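Local coordinates for protein putative alkaline phosphatase (Pseudomonas fluorescens, PDB 4F1V) that binds phosphate with high affinity in the periplasm, probably delivering it to an ABC transporter for import into the cell, at residues 141-154 with 166-178. Sequence-based numbering, arbitrary orientation.
Sequences YRSESSGTTELFTR and NFAVTTTFGTSFS. With PI (hydrogenphosphate ion), chain B.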
loop_
_atom_site.group_PDB
_atom_site.type_symbol
_atom_site.label_atom_id
_atom_site.label_comp_id
_atom_site.label_asym_id
_atom_site.label_seq_id
_atom_site.Cartn_x
_atom_site.Cartn_y
_atom_site.Cartn_z
ATOM N N TYR A 141 15.614 2.427 4.482
ATOM C CA TYR A 141 14.432 3.078 3.935
ATOM C C TYR A 141 14.423 2.898 2.415
ATOM O O TYR A 141 15.403 2.553 1.788
ATOM C CB TYR A 141 14.341 4.539 4.359
ATOM C CG TYR A 141 15.412 5.394 3.707
ATOM C CD1 TYR A 141 15.149 6.096 2.539
ATOM C CD2 TYR A 141 16.681 5.476 4.252
ATOM C CE1 TYR A 141 16.094 6.862 1.903
ATOM C CE2 TYR A 141 17.676 6.185 3.598
ATOM C CZ TYR A 141 17.406 6.898 2.435
ATOM O OH TYR A 141 18.375 7.653 1.785
ATOM N N ARG A 142 13.246 3.195 1.818
ATOM C CA ARG A 142 13.074 3.048 0.367
ATOM C C ARG A 142 13.633 4.243 -0.379
ATOM O O ARG A 142 13.240 5.394 -0.126
ATOM C CB ARG A 142 11.561 2.840 0.038
ATOM C CG ARG A 142 11.042 1.487 0.485
ATOM C CD ARG A 142 11.480 0.365 -0.446
ATOM N NE ARG A 142 10.863 0.470 -1.773
ATOM C CZ ARG A 142 9.602 0.116 -2.011
ATOM N NH1 ARG A 142 8.867 -0.512 -1.077
ATOM N NH2 ARG A 142 9.078 0.372 -3.213
ATOM N N SER A 143 14.505 3.973 -1.333
ATOM C CA SER A 143 15.101 4.999 -2.146
ATOM C C SER A 143 14.167 5.737 -3.085
ATOM O O SER A 143 14.380 6.890 -3.417
ATOM C CB SER A 143 16.242 4.379 -3.019
ATOM O OG SER A 143 15.718 3.499 -4.006
ATOM N N GLU A 144 13.142 5.024 -3.546
ATOM C CA GLU A 144 12.294 5.466 -4.651
ATOM C C GLU A 144 10.899 5.845 -4.111
ATOM O O GLU A 144 10.614 5.820 -2.940
ATOM C CB GLU A 144 12.220 4.396 -5.756
ATOM C CG GLU A 144 11.297 3.225 -5.609
ATOM C CD GLU A 144 11.693 2.139 -4.620
ATOM O OE1 GLU A 144 12.257 2.398 -3.536
ATOM O OE2 GLU A 144 11.269 0.950 -4.893
ATOM N N SER A 145 10.020 6.239 -5.067
ATOM C CA SER A 145 8.688 6.675 -4.750
ATOM C C SER A 145 7.840 5.429 -4.425
ATOM O O SER A 145 7.513 4.622 -5.287
ATOM C CB SER A 145 8.115 7.412 -5.940
ATOM O OG SER A 145 6.769 7.798 -5.728
ATOM N N SER A 146 7.514 5.295 -3.119
ATOM C CA SER A 146 6.959 4.103 -2.549
ATOM C C SER A 146 5.642 4.363 -1.824
ATOM O O SER A 146 5.529 5.281 -0.997
ATOM C CB SER A 146 7.981 3.544 -1.528
ATOM O OG SER A 146 7.471 2.611 -0.614
ATOM N N GLY A 147 4.678 3.494 -2.119
ATOM C CA GLY A 147 3.435 3.506 -1.374
ATOM C C GLY A 147 3.578 3.003 0.057
ATOM O O GLY A 147 2.825 3.468 0.949
ATOM N N THR A 148 4.476 2.071 0.321
ATOM C CA THR A 148 4.769 1.672 1.691
ATOM C C THR A 148 5.239 2.896 2.486
ATOM O O THR A 148 4.815 3.157 3.634
ATOM C CB THR A 148 5.802 0.566 1.789
ATOM O OG1 THR A 148 5.450 -0.535 0.920
ATOM C CG2 THR A 148 5.871 0.012 3.213
ATOM N N THR A 149 6.122 3.690 1.874
ATOM C CA THR A 149 6.545 4.951 2.511
ATOM C C THR A 149 5.336 5.847 2.765
ATOM O O THR A 149 5.260 6.461 3.857
ATOM C CB THR A 149 7.574 5.708 1.652
ATOM O OG1 THR A 149 8.741 4.878 1.567
ATOM C CG2 THR A 149 7.922 7.073 2.263
ATOM N N GLU A 150 4.426 6.000 1.799
ATOM C CA GLU A 150 3.267 6.866 2.031
ATOM C C GLU A 150 2.445 6.338 3.232
ATOM O O GLU A 150 2.062 7.115 4.121
ATOM C CB GLU A 150 2.428 6.981 0.755
ATOM C CG GLU A 150 1.285 8.008 0.925
ATOM C CD GLU A 150 0.570 8.270 -0.400
ATOM O OE1 GLU A 150 1.219 8.795 -1.333
ATOM O OE2 GLU A 150 -0.663 7.943 -0.499
ATOM N N LEU A 151 2.154 5.034 3.263
ATOM C CA LEU A 151 1.357 4.492 4.363
ATOM C C LEU A 151 2.043 4.727 5.724
ATOM O O LEU A 151 1.392 5.013 6.734
ATOM C CB LEU A 151 1.107 2.986 4.163
ATOM C CG LEU A 151 0.182 2.617 3.007
ATOM C CD1 LEU A 151 0.093 1.112 2.902
ATOM C CD2 LEU A 151 -1.187 3.259 3.168
ATOM N N PHE A 152 3.349 4.534 5.757
ATOM C CA PHE A 152 4.132 4.674 7.012
ATOM C C PHE A 152 4.238 6.142 7.467
ATOM O O PHE A 152 4.072 6.434 8.644
ATOM C CB PHE A 152 5.505 4.038 6.799
ATOM C CG PHE A 152 6.384 4.024 8.046
ATOM C CD1 PHE A 152 5.967 3.475 9.238
ATOM C CD2 PHE A 152 7.661 4.552 7.988
ATOM C CE1 PHE A 152 6.755 3.414 10.361
ATOM C CE2 PHE A 152 8.492 4.507 9.114
ATOM C CZ PHE A 152 8.065 3.945 10.273
ATOM N N THR A 153 4.542 7.016 6.520
ATOM C CA THR A 153 4.670 8.435 6.875
ATOM C C THR A 153 3.339 9.056 7.225
ATOM O O THR A 153 3.311 10.010 8.012
ATOM C CB THR A 153 5.426 9.241 5.812
ATOM O OG1 THR A 153 4.690 9.268 4.558
ATOM C CG2 THR A 153 6.834 8.765 5.626
ATOM N N ARG A 154 2.201 8.529 6.754
ATOM C CA ARG A 154 0.904 8.971 7.307
ATOM C C ARG A 154 0.869 8.763 8.808
ATOM O O ARG A 154 0.358 9.603 9.580
ATOM C CB ARG A 154 -0.262 8.253 6.614
ATOM C CG ARG A 154 -0.489 8.763 5.172
ATOM C CD ARG A 154 -1.750 8.122 4.553
ATOM N NE ARG A 154 -1.934 8.413 3.164
ATOM C CZ ARG A 154 -2.208 9.613 2.638
ATOM N NH1 ARG A 154 -2.525 10.618 3.421
ATOM N NH2 ARG A 154 -2.258 9.720 1.297
ATOM N N ASN A 166 9.276 17.712 11.951
ATOM C CA ASN A 166 8.047 17.099 11.599
ATOM C C ASN A 166 8.190 16.090 10.477
ATOM O O ASN A 166 8.922 16.345 9.555
ATOM C CB ASN A 166 7.006 18.164 11.102
ATOM C CG ASN A 166 6.786 19.279 12.076
ATOM O OD1 ASN A 166 6.632 18.994 13.219
ATOM N ND2 ASN A 166 6.863 20.530 11.644
ATOM N N PHE A 167 7.421 14.982 10.541
ATOM C CA PHE A 167 7.346 14.114 9.377
ATOM C C PHE A 167 6.204 14.531 8.434
ATOM O O PHE A 167 5.053 14.604 8.860
ATOM C CB PHE A 167 7.074 12.639 9.777
ATOM C CG PHE A 167 8.187 11.971 10.554
ATOM C CD1 PHE A 167 9.236 11.364 9.835
ATOM C CD2 PHE A 167 8.236 11.933 11.933
ATOM C CE1 PHE A 167 10.216 10.722 10.535
ATOM C CE2 PHE A 167 9.224 11.258 12.622
ATOM C CZ PHE A 167 10.260 10.661 11.916
ATOM N N ALA A 168 6.516 14.750 7.192
ATOM C CA ALA A 168 5.554 15.004 6.109
ATOM C C ALA A 168 5.116 13.653 5.542
ATOM O O ALA A 168 5.885 12.696 5.416
ATOM C CB ALA A 168 6.213 15.851 5.015
ATOM N N VAL A 169 3.838 13.609 5.101
ATOM C CA VAL A 169 3.364 12.536 4.266
ATOM C C VAL A 169 4.009 12.593 2.907
ATOM O O VAL A 169 3.969 13.651 2.239
ATOM C CB VAL A 169 1.842 12.570 4.118
ATOM C CG1 VAL A 169 1.389 11.391 3.246
ATOM C CG2 VAL A 169 1.170 12.552 5.488
ATOM N N THR A 170 4.662 11.529 2.456
ATOM C CA THR A 170 5.398 11.523 1.198
ATOM C C THR A 170 5.535 10.079 0.717
ATOM O O THR A 170 5.385 9.136 1.480
ATOM C CB THR A 170 6.782 12.190 1.379
ATOM O OG1 THR A 170 7.434 12.240 0.140
ATOM C CG2 THR A 170 7.642 11.511 2.449
ATOM N N THR A 171 5.954 9.949 -0.548
ATOM C CA THR A 171 6.383 8.660 -1.101
ATOM C C THR A 171 7.895 8.481 -1.055
ATOM O O THR A 171 8.366 7.388 -1.338
ATOM C CB THR A 171 5.896 8.443 -2.538
ATOM O OG1 THR A 171 6.597 9.297 -3.443
ATOM C CG2 THR A 171 4.386 8.614 -2.683
ATOM N N THR A 172 8.654 9.529 -0.690
ATOM C CA THR A 172 10.120 9.465 -0.650
ATOM C C THR A 172 10.588 9.724 0.783
ATOM O O THR A 172 10.657 10.872 1.257
ATOM C CB THR A 172 10.735 10.469 -1.617
ATOM O OG1 THR A 172 10.252 11.779 -1.402
ATOM C CG2 THR A 172 10.430 10.071 -3.088
ATOM N N PHE A 173 10.875 8.638 1.515
ATOM C CA PHE A 173 11.210 8.779 2.956
ATOM C C PHE A 173 12.385 9.713 3.155
ATOM O O PHE A 173 12.436 10.363 4.187
ATOM C CB PHE A 173 11.447 7.379 3.593
ATOM C CG PHE A 173 11.682 7.496 5.102
ATOM C CD1 PHE A 173 12.947 7.504 5.672
ATOM C CD2 PHE A 173 10.600 7.669 5.956
ATOM C CE1 PHE A 173 13.126 7.673 7.022
ATOM C CE2 PHE A 173 10.789 7.835 7.320
ATOM C CZ PHE A 173 12.019 7.862 7.848
ATOM N N GLY A 174 13.332 9.731 2.206
ATOM C CA GLY A 174 14.494 10.604 2.345
ATOM C C GLY A 174 14.213 12.068 2.538
ATOM O O GLY A 174 15.084 12.778 3.001
ATOM N N THR A 175 12.965 12.480 2.244
ATOM C CA THR A 175 12.571 13.897 2.494
ATOM C C THR A 175 11.458 13.997 3.504
ATOM O O THR A 175 10.911 15.119 3.697
ATOM C CB THR A 175 12.240 14.647 1.180
ATOM O OG1 THR A 175 11.162 13.903 0.548
ATOM C CG2 THR A 175 13.447 14.702 0.305
ATOM N N SER A 176 11.021 12.931 4.168
ATOM C CA SER A 176 9.877 13.024 5.053
ATOM C C SER A 176 10.164 13.933 6.280
ATOM O O SER A 176 9.340 14.831 6.584
ATOM C CB SER A 176 9.410 11.640 5.552
ATOM O OG SER A 176 8.358 11.759 6.452
ATOM N N PHE A 177 11.211 13.632 7.046
ATOM C CA PHE A 177 11.461 14.322 8.297
ATOM C C PHE A 177 12.152 15.676 8.030
ATOM O O PHE A 177 13.181 15.702 7.355
ATOM C CB PHE A 177 12.326 13.456 9.226
ATOM C CG PHE A 177 12.418 14.007 10.651
ATOM C CD1 PHE A 177 11.263 14.171 11.423
ATOM C CD2 PHE A 177 13.645 14.393 11.157
ATOM C CE1 PHE A 177 11.339 14.709 12.698
ATOM C CE2 PHE A 177 13.736 14.933 12.456
ATOM C CZ PHE A 177 12.590 15.139 13.196
ATOM N N SER A 178 11.621 16.746 8.589
ATOM C CA SER A 178 12.184 18.040 8.333
ATOM C C SER A 178 13.591 18.218 8.914
ATOM O O SER A 178 14.307 19.134 8.425
ATOM C CB SER A 178 11.238 19.133 8.810
ATOM O OG SER A 178 11.155 19.083 10.204
HETATM P P PI B . 5.572 0.008 -2.869
HETATM O O1 PI B . 5.116 1.244 -3.643
HETATM O O2 PI B . 6.567 -0.823 -3.681
HETATM O O3 PI B . 6.158 0.415 -1.511
HETATM O O4 PI B . 4.331 -0.896 -2.623
HETATM O O HOH W 1 10.596 6.154 -0.006
HETATM O O HOH W 2 13.461 8.308 -0.269
#
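Thr153 of helix 147-159 meets Ala168, Thr170 and Ser176, and shows how one short side chain can tie a helix to the segment that follows it. Thr153 CB rests 3.5 Å from Ala168 O. From there the methyl CG2 reaches Ser176 OG and the rim of the Phe173 ring, near the ring plane, while OG1, set between the backbone N and carbonyl carbon (chi1 64°), gives its proton to Thr149 O and accepts Thr170 N at 3.1 Å in a nearly straight bond (166°). Closer to the helix start, Ser146 N donates to Thr171 O (2.9 Å), and Ser145 OG meets Thr171 OG1 at 2.7 Å. A water bridges Arg142 O, Thr171 O and Phe173 N. In this two-lobed, Venus-flytrap protein the strand-loop-helix element supplies Arg142, Ser146, Gly147 and Thr148 to the phosphate site: Ser146 OG caps the helix by accepting Thr149 N and also donates to phosphate O3, while Gly147 N donates to O1 and Thr148 N to O3; Ser33, Thr9 and Leu10 add further bonds. Arg142, its chain bent at chi2 and chi3, brings NH2 to phosphate O2 (2.8 Å) and NH1 to O3, and grips Glu144 side-on, NE to OE1 and NH2 to OE2. With an alanine in place of Arg142 both guanidinium bonds to phosphate go, and Glu144 would probably lose its charged partner, keeping Gly190 N at OE2. On the strand side, Phe173 CD1 packs 3.5 Å from Tyr141 CB, the ring planes inclined at 45°.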